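Local coordinates for vacuolar aminopeptidase 1 (Saccharomyces cerevisiae, PDB 5JGF), which is a dodecameric zinc aminopeptidase of the yeast vacuole that removes amino acids, preferably neutral or hydrophobic ones, from the N-termini of peptides and proteins, at residues D10-F15 / G246-I251; L128-G133 / S439-T444; P159-P164 / L238-V243; L265-A270 / V292-N297. One frame throughout, in Å; residues are numbered along the deposited sequence.

Contact 1: residues D10-F15 / G246-I251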
loop_
_atom_site.group_PDB
_atom_site.type_symbol
_atom_site.label_atom_id
_atom_site.label_comp_id
_atom_site.label_asym_id
_atom_site.label_seq_id
_atom_site.Cartn_x
_atom_site.Cartn_y
_atom_site.Cartn_z
ATOM N N ASP D 10 53.692 -19.016 16.421
ATOM C CA ASP D 10 54.580 -18.861 15.279
ATOM C C ASP D 10 53.860 -19.139 13.964
ATOM O O ASP D 10 53.987 -18.379 13.007
ATOM C CB ASP D 10 55.791 -19.794 15.413
ATOM C CG ASP D 10 56.733 -19.373 16.532
ATOM O OD1 ASP D 10 56.661 -18.201 16.968
ATOM O OD2 ASP D 10 57.556 -20.206 16.969
ATOM N N ILE D 11 53.095 -20.222 13.913
ATOM C CA ILE D 11 52.389 -20.542 12.680
ATOM C C ILE D 11 51.310 -19.492 12.395
ATOM O O ILE D 11 51.032 -19.182 11.238
ATOM C CB ILE D 11 51.765 -21.963 12.730
ATOM C CG1 ILE D 11 51.340 -22.387 11.323
ATOM C CG2 ILE D 11 50.577 -21.992 13.672
ATOM C CD1 ILE D 11 52.482 -22.412 10.326
ATOM N N ALA D 12 50.716 -18.936 13.448
ATOM C CA ALA D 12 49.702 -17.896 13.280
ATOM C C ALA D 12 50.352 -16.688 12.611
ATOM O O ALA D 12 49.772 -16.077 11.714
ATOM C CB ALA D 12 49.116 -17.495 14.635
ATOM N N GLN D 13 51.563 -16.347 13.050
ATOM C CA GLN D 13 52.290 -15.218 12.475
ATOM C C GLN D 13 52.701 -15.508 11.036
ATOM O O GLN D 13 52.655 -14.623 10.180
ATOM C CB GLN D 13 53.538 -14.893 13.301
ATOM C CG GLN D 13 53.261 -14.150 14.601
ATOM C CD GLN D 13 52.485 -12.859 14.383
ATOM O OE1 GLN D 13 52.804 -12.067 13.494
ATOM N NE2 GLN D 13 51.466 -12.641 15.203
ATOM N N GLU D 14 53.112 -16.746 10.769
ATOM C CA GLU D 14 53.508 -17.122 9.415
ATOM C C GLU D 14 52.307 -16.955 8.495
ATOM O O GLU D 14 52.446 -16.498 7.360
ATOM C CB GLU D 14 53.985 -18.576 9.365
ATOM C CG GLU D 14 55.372 -18.816 9.946
ATOM C CD GLU D 14 56.449 -17.998 9.254
ATOM O OE1 GLU D 14 56.418 -17.889 8.010
ATOM O OE2 GLU D 14 57.337 -17.471 9.958
ATOM N N PHE D 15 51.129 -17.333 8.985
ATOM C CA PHE D 15 49.911 -17.209 8.191
ATOM C C PHE D 15 49.626 -15.739 7.889
ATOM O O PHE D 15 49.308 -15.379 6.755
ATOM C CB PHE D 15 48.714 -17.821 8.929
ATOM C CG PHE D 15 47.405 -17.653 8.198
ATOM C CD1 PHE D 15 47.191 -18.280 6.974
ATOM C CD2 PHE D 15 46.401 -16.841 8.719
ATOM C CE1 PHE D 15 45.992 -18.098 6.271
ATOM C CE2 PHE D 15 45.200 -16.651 8.027
ATOM C CZ PHE D 15 44.998 -17.281 6.802
ATOM N N GLY D 246 47.353 -8.388 8.778
ATOM C CA GLY D 246 46.606 -9.099 9.801
ATOM C C GLY D 246 47.196 -8.854 11.178
ATOM O O GLY D 246 48.351 -8.435 11.302
ATOM N N THR D 247 46.412 -9.124 12.217
ATOM C CA THR D 247 46.863 -8.901 13.581
ATOM C C THR D 247 46.250 -9.890 14.568
ATOM O O THR D 247 45.134 -10.375 14.371
ATOM C CB THR D 247 46.468 -7.487 14.062
ATOM O OG1 THR D 247 46.868 -6.514 13.089
ATOM C CG2 THR D 247 47.136 -7.171 15.396
ATOM N N ILE D 248 46.991 -10.194 15.627
ATOM C CA ILE D 248 46.475 -11.064 16.671
ATOM C C ILE D 248 45.687 -10.099 17.550
ATOM O O ILE D 248 46.201 -9.044 17.921
ATOM C CB ILE D 248 47.618 -11.709 17.489
ATOM C CG1 ILE D 248 48.374 -12.708 16.612
ATOM C CG2 ILE D 248 47.059 -12.397 18.731
ATOM C CD1 ILE D 248 47.488 -13.795 16.008
ATOM N N GLY D 249 44.444 -10.443 17.871
ATOM C CA GLY D 249 43.631 -9.546 18.671
ATOM C C GLY D 249 42.857 -10.169 19.811
ATOM O O GLY D 249 42.932 -11.376 20.057
ATOM N N GLY D 250 42.088 -9.328 20.496
ATOM C CA GLY D 250 41.320 -9.777 21.638
ATOM C C GLY D 250 42.138 -9.414 22.860
ATOM O O GLY D 250 43.368 -9.419 22.801
ATOM N N ILE D 251 41.474 -9.091 23.962
ATOM C CA ILE D 251 42.188 -8.712 25.174
ATOM C C ILE D 251 43.124 -9.821 25.660
ATOM O O ILE D 251 44.133 -9.550 26.318
ATOM C CB ILE D 251 41.196 -8.317 26.300
ATOM C CG1 ILE D 251 41.928 -7.506 27.369
ATOM C CG2 ILE D 251 40.554 -9.560 26.902
ATOM C CD1 ILE D 251 41.001 -6.793 28.337
HETATM O O HOH W 1 50.050 -9.526 15.461
#
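The backbone N of Ile248 gives its hydrogen to water 1 at 3.1 Å, and the side-chain amide of Gln13 reaches the same water, weakly, from NE2 at 3.4 Å. The water accepts from both, and so bridges the helix 10-15 and the strand at 247-249 where no direct hydrogen bond joins them. Gln13 gets there by bending: CG lies beside its own backbone N, anti to the carbonyl carbon (chi1 -77°), and the second torsion (chi2 -56°) folds the chain again and brings the amide across to the strand. NE2 then comes to rest 3.4 Å from Ile248 CG1, a van der Waals meeting of an amide nitrogen with a methylene in which the two side chains cross obliquely. Ile248, whose CB points at the helix, sends CD1 farther along to Ala12, where it touches the CB methyl at 4.3 Å. The contact is therefore divided, with a buried apolar touch at Ala12 and a more exposed, water-assisted edge at Gln13. Beyond the two segments, Ile248 also rests on Leu256 and Ser446, while Thr247 turns to the other face and meets Arg441. Gly250 and Ile251 carry on into backbone hydrogen bonds with a second subunit of the dodecamer. Thr247 and Gly249 bond to Phe257 and Phe255 of strand 255-258, whereas the NH of Ile248 faces away from that strand. Within this chain, 247-249 is thus an outer strand of the three-stranded antiparallel sheet 247-249, 255-258 and 442-445, with helix 7-21 packed at its side.

Contact 2: residues L128-G133 / S439-T444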
loop_
_atom_site.group_PDB
_atom_site.type_symbol
_atom_site.label_atom_id
_atom_site.label_comp_id
_atom_site.label_asym_id
_atom_site.label_seq_id
_atom_site.Cartn_x
_atom_site.Cartn_y
_atom_site.Cartn_z
ATOM N N LEU D 128 34.067 0.107 1.807
ATOM C CA LEU D 128 34.202 1.557 1.837
ATOM C C LEU D 128 35.243 1.973 2.867
ATOM O O LEU D 128 35.379 1.349 3.918
ATOM C CB LEU D 128 32.878 2.220 2.218
ATOM C CG LEU D 128 31.680 2.043 1.289
ATOM C CD1 LEU D 128 30.466 2.712 1.919
ATOM C CD2 LEU D 128 31.982 2.645 -0.069
ATOM N N ASP D 129 35.977 3.033 2.552
ATOM C CA ASP D 129 36.964 3.574 3.471
ATOM C C ASP D 129 37.986 2.562 3.966
ATOM O O ASP D 129 38.334 2.533 5.148
ATOM C CB ASP D 129 36.235 4.229 4.647
ATOM C CG ASP D 129 35.243 5.286 4.188
ATOM O OD1 ASP D 129 35.356 5.724 3.027
ATOM O OD2 ASP D 129 34.357 5.683 4.977
ATOM N N ARG D 130 38.463 1.736 3.042
ATOM C CA ARG D 130 39.479 0.730 3.323
ATOM C C ARG D 130 40.669 1.090 2.428
ATOM O O ARG D 130 40.478 1.496 1.277
ATOM C CB ARG D 130 38.957 -0.664 2.959
ATOM C CG ARG D 130 37.724 -1.108 3.752
ATOM C CD ARG D 130 38.083 -1.598 5.151
ATOM N NE ARG D 130 36.898 -2.051 5.879
ATOM C CZ ARG D 130 36.929 -2.725 7.024
ATOM N NH1 ARG D 130 38.091 -3.034 7.591
ATOM N NH2 ARG D 130 35.796 -3.101 7.600
ATOM N N ASP D 131 41.886 0.961 2.953
ATOM C CA ASP D 131 43.097 1.271 2.189
ATOM C C ASP D 131 43.325 0.150 1.180
ATOM O O ASP D 131 43.630 -0.980 1.567
ATOM C CB ASP D 131 44.309 1.354 3.123
ATOM C CG ASP D 131 44.255 2.543 4.070
ATOM O OD1 ASP D 131 43.188 3.183 4.200
ATOM O OD2 ASP D 131 45.295 2.830 4.699
ATOM N N LEU D 132 43.201 0.462 -0.107
ATOM C CA LEU D 132 43.355 -0.554 -1.142
ATOM C C LEU D 132 44.640 -0.497 -1.958
ATOM O O LEU D 132 44.980 0.534 -2.535
ATOM C CB LEU D 132 42.168 -0.491 -2.108
ATOM C CG LEU D 132 40.773 -0.577 -1.478
ATOM C CD1 LEU D 132 39.717 -0.510 -2.580
ATOM C CD2 LEU D 132 40.635 -1.876 -0.678
ATOM N N GLY D 133 45.339 -1.627 -2.008
ATOM C CA GLY D 133 46.553 -1.711 -2.795
ATOM C C GLY D 133 46.163 -2.337 -4.119
ATOM O O GLY D 133 45.017 -2.760 -4.298
ATOM N N SER D 439 33.772 -10.760 4.425
ATOM C CA SER D 439 33.994 -9.362 4.763
ATOM C C SER D 439 35.353 -9.042 4.137
ATOM O O SER D 439 36.040 -9.941 3.651
ATOM C CB SER D 439 34.097 -9.175 6.279
ATOM O OG SER D 439 34.611 -7.885 6.583
ATOM N N ILE D 440 35.747 -7.776 4.140
ATOM C CA ILE D 440 37.051 -7.428 3.596
ATOM C C ILE D 440 38.107 -7.774 4.658
ATOM O O ILE D 440 39.285 -7.956 4.347
ATOM C CB ILE D 440 37.128 -5.932 3.209
ATOM C CG1 ILE D 440 38.376 -5.694 2.351
ATOM C CG2 ILE D 440 37.126 -5.055 4.457
ATOM C CD1 ILE D 440 38.486 -4.295 1.782
ATOM N N ARG D 441 37.680 -7.877 5.915
ATOM C CA ARG D 441 38.598 -8.244 7.000
ATOM C C ARG D 441 37.850 -9.144 7.980
ATOM O O ARG D 441 36.963 -8.694 8.714
ATOM C CB ARG D 441 39.135 -6.996 7.710
ATOM C CG ARG D 441 40.306 -7.266 8.670
ATOM C CD ARG D 441 40.856 -5.952 9.211
ATOM N NE ARG D 441 41.960 -6.098 10.164
ATOM C CZ ARG D 441 43.218 -6.389 9.839
ATOM N NH1 ARG D 441 44.140 -6.487 10.788
ATOM N NH2 ARG D 441 43.560 -6.588 8.572
ATOM N N ALA D 442 38.217 -10.423 7.982
ATOM C CA ALA D 442 37.561 -11.414 8.823
ATOM C C ALA D 442 38.322 -11.766 10.096
ATOM O O ALA D 442 39.317 -11.126 10.440
ATOM C CB ALA D 442 37.299 -12.681 8.000
ATOM N N ALA D 443 37.842 -12.790 10.797
ATOM C CA ALA D 443 38.478 -13.209 12.039
ATOM C C ALA D 443 38.289 -14.685 12.352
ATOM O O ALA D 443 37.277 -15.284 12.002
ATOM C CB ALA D 443 37.941 -12.375 13.200
ATOM N N THR D 444 39.280 -15.262 13.021
ATOM C CA THR D 444 39.219 -16.655 13.435
ATOM C C THR D 444 40.009 -16.741 14.740
ATOM O O THR D 444 40.474 -15.719 15.247
ATOM C CB THR D 444 39.821 -17.600 12.355
ATOM O OG1 THR D 444 39.620 -18.964 12.745
ATOM C CG2 THR D 444 41.308 -17.333 12.163
#
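An ST turn immediately after the zinc ligand His438 presents Ile440 to Arg130, at the approach to strand 132-140 of the six-stranded antiparallel sheet. Ser439 OG accepts the backbone N-H of Arg441 at 3.1 Å and a nearly straight 165°, which fixes the bend. Ile440 is then set with CG1 anti to its backbone N (chi1 -167°), and its two ends are used separately. The branch methyl CG2 lies over one face of the Arg130 guanidinium, off centre toward the rim, 3.3 Å from NE and 3.5 Å from CZ. Running back along the arginine in the opposite direction, Ile440 CD1 touches Arg130 CB at 3.8 Å. Leu132 CD2 closes in on Ile440 CD1 at 4.1 Å. Arg130 NE donates to the backbone O of Leu126, which helps fix how the planar group is turned beneath the methyl. With a leucine in place of Arg130, the carbonyl of Leu126 would probably lose this donor and Ile440 CG2 the flat surface against which it rests. Arg441 CB passes Arg130 NH1 at 4.1 Å, but its own guanidinium leads off to Asp131 of a second subunit, in a salt bridge, and to Lys245 O. Two buried arginines thus come near each other without pairing, Arg130 NH1 and Arg441 NE being 5.6 Å apart; the anionic partner across the subunit boundary probably eases that proximity.

Contact 3: residues P159-P164 / L238-V243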
loop_
_atom_site.group_PDB
_atom_site.type_symbol
_atom_site.label_atom_id
_atom_site.label_comp_id
_atom_site.label_asym_id
_atom_site.label_seq_id
_atom_site.Cartn_x
_atom_site.Cartn_y
_atom_site.Cartn_z
ATOM N N PRO D 159 48.713 2.088 -0.472
ATOM C CA PRO D 159 47.307 1.905 -0.839
ATOM C C PRO D 159 47.047 2.940 -1.933
ATOM O O PRO D 159 46.920 4.134 -1.653
ATOM C CB PRO D 159 46.567 2.206 0.460
ATOM C CG PRO D 159 47.417 3.263 1.092
ATOM C CD PRO D 159 48.841 2.807 0.811
ATOM N N VAL D 160 47.003 2.486 -3.179
ATOM C CA VAL D 160 46.799 3.383 -4.314
ATOM C C VAL D 160 45.354 3.843 -4.504
ATOM O O VAL D 160 45.112 4.871 -5.133
ATOM C CB VAL D 160 47.268 2.725 -5.642
ATOM C CG1 VAL D 160 48.725 2.268 -5.521
ATOM C CG2 VAL D 160 46.365 1.540 -5.997
ATOM N N CYS D 161 44.408 3.078 -3.960
ATOM C CA CYS D 161 42.982 3.374 -4.098
ATOM C C CYS D 161 42.235 3.362 -2.774
ATOM O O CYS D 161 42.718 2.844 -1.771
ATOM C CB CYS D 161 42.309 2.342 -5.026
ATOM S SG CYS D 161 42.810 2.459 -6.739
ATOM N N ARG D 162 41.039 3.935 -2.802
ATOM C CA ARG D 162 40.154 3.989 -1.648
ATOM C C ARG D 162 38.784 4.389 -2.185
ATOM O O ARG D 162 38.680 5.326 -2.975
ATOM C CB ARG D 162 40.651 5.023 -0.630
ATOM C CG ARG D 162 39.738 5.221 0.584
ATOM C CD ARG D 162 40.366 6.194 1.588
ATOM N NE ARG D 162 39.510 6.484 2.740
ATOM C CZ ARG D 162 38.398 7.212 2.683
ATOM N NH1 ARG D 162 37.997 7.729 1.527
ATOM N NH2 ARG D 162 37.687 7.430 3.780
ATOM N N ILE D 163 37.749 3.656 -1.780
ATOM C CA ILE D 163 36.378 3.943 -2.205
ATOM C C ILE D 163 35.796 4.770 -1.060
ATOM O O ILE D 163 35.483 4.242 0.007
ATOM C CB ILE D 163 35.569 2.644 -2.378
ATOM C CG1 ILE D 163 36.339 1.678 -3.290
ATOM C CG2 ILE D 163 34.196 2.963 -2.973
ATOM C CD1 ILE D 163 35.741 0.288 -3.378
ATOM N N PRO D 164 35.627 6.080 -1.281
ATOM C CA PRO D 164 35.106 7.024 -0.287
ATOM C C PRO D 164 33.622 7.032 0.033
ATOM O O PRO D 164 32.790 7.247 -0.846
ATOM C CB PRO D 164 35.563 8.364 -0.842
ATOM C CG PRO D 164 35.353 8.175 -2.311
ATOM C CD PRO D 164 35.911 6.771 -2.556
ATOM N N LEU D 238 44.677 -7.448 -12.731
ATOM C CA LEU D 238 44.982 -6.876 -11.424
ATOM C C LEU D 238 43.776 -6.782 -10.495
ATOM O O LEU D 238 42.648 -6.582 -10.948
ATOM C CB LEU D 238 45.584 -5.475 -11.598
ATOM C CG LEU D 238 46.782 -5.354 -12.550
ATOM C CD1 LEU D 238 47.270 -3.906 -12.587
ATOM C CD2 LEU D 238 47.899 -6.283 -12.091
ATOM N N ASP D 239 44.041 -6.929 -9.198
ATOM C CA ASP D 239 43.027 -6.850 -8.147
ATOM C C ASP D 239 43.283 -5.600 -7.323
ATOM O O ASP D 239 44.374 -5.025 -7.359
ATOM C CB ASP D 239 43.158 -7.976 -7.111
ATOM C CG ASP D 239 42.916 -9.355 -7.661
ATOM O OD1 ASP D 239 43.012 -10.293 -6.843
ATOM O OD2 ASP D 239 42.634 -9.517 -8.860
ATOM N N LEU D 240 42.265 -5.211 -6.564
ATOM C CA LEU D 240 42.373 -4.128 -5.600
ATOM C C LEU D 240 42.065 -4.917 -4.335
ATOM O O LEU D 240 41.115 -5.704 -4.311
ATOM C CB LEU D 240 41.320 -3.043 -5.816
ATOM C CG LEU D 240 41.571 -2.067 -6.960
ATOM C CD1 LEU D 240 40.590 -0.906 -6.817
ATOM C CD2 LEU D 240 43.012 -1.543 -6.912
ATOM N N PHE D 241 42.869 -4.732 -3.295
ATOM C CA PHE D 241 42.680 -5.480 -2.057
ATOM C C PHE D 241 43.088 -4.659 -0.843
ATOM O O PHE D 241 43.819 -3.679 -0.966
ATOM C CB PHE D 241 43.530 -6.748 -2.123
ATOM C CG PHE D 241 44.938 -6.491 -2.580
ATOM C CD1 PHE D 241 45.882 -5.956 -1.707
ATOM C CD2 PHE D 241 45.301 -6.720 -3.903
ATOM C CE1 PHE D 241 47.174 -5.649 -2.147
ATOM C CE2 PHE D 241 46.589 -6.418 -4.356
ATOM C CZ PHE D 241 47.527 -5.881 -3.476
ATOM N N ASP D 242 42.618 -5.077 0.330
ATOM C CA ASP D 242 42.930 -4.393 1.583
ATOM C C ASP D 242 44.403 -4.627 1.922
ATOM O O ASP D 242 44.854 -5.773 1.973
ATOM C CB ASP D 242 42.058 -4.951 2.717
ATOM C CG ASP D 242 42.071 -4.075 3.958
ATOM O OD1 ASP D 242 43.047 -3.323 4.160
ATOM O OD2 ASP D 242 41.106 -4.149 4.744
ATOM N N VAL D 243 45.150 -3.548 2.153
ATOM C CA VAL D 243 46.565 -3.670 2.491
ATOM C C VAL D 243 46.825 -3.684 3.992
ATOM O O VAL D 243 47.981 -3.668 4.414
ATOM C CB VAL D 243 47.412 -2.523 1.884
ATOM C CG1 VAL D 243 47.391 -2.602 0.375
ATOM C CG2 VAL D 243 46.894 -1.179 2.367
#
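The backbones of Pro159 and Val243 approach to 6.5 Å between CA atoms, and those of Cys161 and Leu240 to 7.7 Å, without any hydrogen bond between the two segments, because the start of strand 132-140 bonds to both: Leu132 pairs with Cys161, and Gly133 with Phe241. The loop 159-164 thus runs along strand 132-140 and meets strand 233-242 of the six-stranded antiparallel sheet across it. A classic beta bulge, in which Val160 and Cys161 both face Leu132, shapes the loop. Cys161 directs its CB at the opposing strand, and the first torsion (chi1 -69°) places SG beside its own backbone N. There the sulfur meets the forked end of Leu240, lying 4.0 Å from CD1 and equally 4.0 Å from CD2, while Cys161 CB adds a touch to CD1 at 4.1 Å. Ile114 meets both residues, and Val97, Leu99 and Val116 also pack on Leu240. The second touch is simpler: Pro159 CB meets Val243 CG2 at 3.9 Å, the valine methyl that lies between its backbone N and carbonyl carbon. On Pro159 also packs Phe257 of a second subunit, so this end of the contact adjoins the subunit boundary. The chemistry is dispersive throughout: the sulfur is one of several apolar neighbours of Leu240, and across this contact it offers only van der Waals attraction, with polar attachment left to the strand between.

Contact 4: residues L265-A270 / V292-N297; sequences LCSFAA and VTLYDN
Two apolar touches hold the helix 265-270 against the strand 292-297. Ala270 CB meets Val292 CG1 at 4.1 Å, and one turn back Ser267 CB meets Leu294 CD2 at 3.9 Å. Val292 and Leu294, two residues apart on the strand, both direct CB at the helix, and the small Ala270 and Ser267 let the backbones come as near as 6.8 Å between the CA atoms of Ala270 and Val292. The valine uses both branches: with CG1 anti to its backbone N (chi1 168°), that methyl faces the alanine methyl, while CG2 reaches the carbonyl, 3.7 Å from Ala270 O.

Polar atoms are present but are satisfied elsewhere. Ser267 OG lies 3.8 Å from Leu294 CD2, a plain van der Waals touch; its hydrogen bond goes to Asp263 O a turn earlier in the helix, with a weak one to His91 O. The leucine methyl therefore packs beside an oxygen already engaged.

This packing lies beside the two-zinc centre: helix 261-278 carries the zinc ligand Asp262 near its start, and the side chain of Ser267 is about 6 Å from that of the zinc ligand His91. Within the sheet, strand 289-295 lies between strands 69-76 and 86-91, bonding through Val292 and Leu294 to the first and through Thr293 and Tyr295 to the second. Helix 261-278 lies over this part of the sheet, its Ala270 also touching Ile88, while helix 448-468 flanks it, sending Phe460 onto Val292 and Phe456 onto Ala269.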
loop_
_atom_site.group_PDB
_atom_site.type_symbol
_atom_site.label_atom_id
_atom_site.label_comp_id
_atom_site.label_asym_id
_atom_site.label_seq_id
_atom_site.Cartn_x
_atom_site.Cartn_y
_atom_site.Cartn_z
ATOM N N LEU D 265 42.815 -19.644 4.406
ATOM C CA LEU D 265 43.060 -20.149 5.760
ATOM C C LEU D 265 43.214 -21.678 5.682
ATOM O O LEU D 265 44.188 -22.244 6.188
ATOM C CB LEU D 265 41.889 -19.774 6.682
ATOM C CG LEU D 265 41.869 -20.297 8.121
ATOM C CD1 LEU D 265 43.184 -19.975 8.831
ATOM C CD2 LEU D 265 40.690 -19.661 8.855
ATOM N N CYS D 266 42.248 -22.340 5.051
ATOM C CA CYS D 266 42.314 -23.794 4.895
ATOM C C CYS D 266 43.400 -24.186 3.898
ATOM O O CYS D 266 44.076 -25.199 4.074
ATOM C CB CYS D 266 40.975 -24.359 4.410
ATOM S SG CYS D 266 39.711 -24.479 5.683
ATOM N N SER D 267 43.555 -23.395 2.841
ATOM C CA SER D 267 44.571 -23.692 1.833
ATOM C C SER D 267 45.960 -23.706 2.460
ATOM O O SER D 267 46.739 -24.631 2.231
ATOM C CB SER D 267 44.521 -22.664 0.701
ATOM O OG SER D 267 43.337 -22.825 -0.063
ATOM N N PHE D 268 46.261 -22.685 3.258
ATOM C CA PHE D 268 47.559 -22.582 3.929
ATOM C C PHE D 268 47.751 -23.744 4.906
ATOM O O PHE D 268 48.787 -24.418 4.893
ATOM C CB PHE D 268 47.649 -21.257 4.688
ATOM C CG PHE D 268 48.959 -21.041 5.399
ATOM C CD1 PHE D 268 50.056 -20.509 4.723
ATOM C CD2 PHE D 268 49.093 -21.358 6.750
ATOM C CE1 PHE D 268 51.271 -20.290 5.386
ATOM C CE2 PHE D 268 50.302 -21.144 7.421
ATOM C CZ PHE D 268 51.391 -20.609 6.737
ATOM N N ALA D 269 46.751 -23.976 5.754
ATOM C CA ALA D 269 46.827 -25.054 6.733
ATOM C C ALA D 269 47.014 -26.412 6.059
ATOM O O ALA D 269 47.796 -27.239 6.529
ATOM C CB ALA D 269 45.570 -25.070 7.600
ATOM N N ALA D 270 46.296 -26.644 4.963
ATOM C CA ALA D 270 46.410 -27.915 4.254
ATOM C C ALA D 270 47.784 -28.092 3.606
ATOM O O ALA D 270 48.373 -29.173 3.684
ATOM C CB ALA D 270 45.310 -28.034 3.196
ATOM N N VAL D 292 47.132 -32.299 -2.214
ATOM C CA VAL D 292 46.414 -31.115 -1.784
ATOM C C VAL D 292 46.255 -30.389 -3.111
ATOM O O VAL D 292 47.242 -30.065 -3.772
ATOM C CB VAL D 292 47.216 -30.215 -0.830
ATOM C CG1 VAL D 292 46.500 -28.863 -0.688
ATOM C CG2 VAL D 292 47.333 -30.870 0.534
ATOM N N THR D 293 45.015 -30.176 -3.527
ATOM C CA THR D 293 44.763 -29.480 -4.771
ATOM C C THR D 293 44.031 -28.190 -4.427
ATOM O O THR D 293 43.038 -28.205 -3.698
ATOM C CB THR D 293 43.948 -30.357 -5.735
ATOM O OG1 THR D 293 44.717 -31.528 -6.060
ATOM C CG2 THR D 293 43.636 -29.604 -7.021
ATOM N N LEU D 294 44.563 -27.083 -4.942
ATOM C CA LEU D 294 44.040 -25.743 -4.697
ATOM C C LEU D 294 43.363 -25.206 -5.952
ATOM O O LEU D 294 43.984 -25.119 -7.015
ATOM C CB LEU D 294 45.190 -24.823 -4.287
ATOM C CG LEU D 294 46.043 -25.361 -3.132
ATOM C CD1 LEU D 294 47.187 -24.397 -2.853
ATOM C CD2 LEU D 294 45.179 -25.555 -1.891
ATOM N N TYR D 295 42.095 -24.833 -5.812
ATOM C CA TYR D 295 41.299 -24.344 -6.932
ATOM C C TYR D 295 41.039 -22.845 -6.955
ATOM O O TYR D 295 41.019 -22.177 -5.920
ATOM C CB TYR D 295 39.946 -25.058 -6.943
ATOM C CG TYR D 295 40.042 -26.559 -7.085
ATOM C CD1 TYR D 295 40.233 -27.148 -8.334
ATOM C CD2 TYR D 295 39.952 -27.389 -5.968
ATOM C CE1 TYR D 295 40.327 -28.530 -8.467
ATOM C CE2 TYR D 295 40.049 -28.773 -6.090
ATOM C CZ TYR D 295 40.235 -29.335 -7.340
ATOM O OH TYR D 295 40.327 -30.703 -7.461
ATOM N N ASP D 296 40.826 -22.338 -8.161
ATOM C CA ASP D 296 40.509 -20.935 -8.382
ATOM C C ASP D 296 38.994 -20.927 -8.589
ATOM O O ASP D 296 38.361 -21.983 -8.639
ATOM C CB ASP D 296 41.213 -20.450 -9.659
ATOM C CG ASP D 296 41.097 -18.947 -9.882
ATOM O OD1 ASP D 296 41.564 -18.480 -10.945
ATOM O OD2 ASP D 296 40.555 -18.229 -9.012
ATOM N N ASN D 297 38.420 -19.733 -8.665
ATOM C CA ASN D 297 37.005 -19.542 -8.952
ATOM C C ASN D 297 35.905 -20.247 -8.158
ATOM O O ASN D 297 34.808 -20.433 -8.679
ATOM C CB ASN D 297 36.774 -19.808 -10.444
ATOM C CG ASN D 297 37.670 -18.959 -11.330
ATOM O OD1 ASN D 297 37.933 -17.790 -11.036
ATOM N ND2 ASN D 297 38.129 -19.535 -12.428
#

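How the contacts relate
Contact 4 lies near the zinc centre, and the other three lie at the boundary with a second subunit. The side chain of Ser267 in contact 4 is about 8 Å from a bound zinc ion; the side chain of Ile440 in contact 2 is about 13 Å from a bound zinc ion. Contact 1 leans on contact 4 through Phe15 CZ, 3.6 Å from Leu265 CA, and on contact 2 where Thr247 OG1 packs 3.6 Å from Arg441 NH1. Contacts 2 and 3, centres about 10 Å apart, lie on the neighbouring strands 132-140 and 233-242 of one antiparallel sheet, and a probable hydrogen bond of 2.9 Å runs from Asp129 N to Ile163 O. Contacts 3 and 4 do not touch.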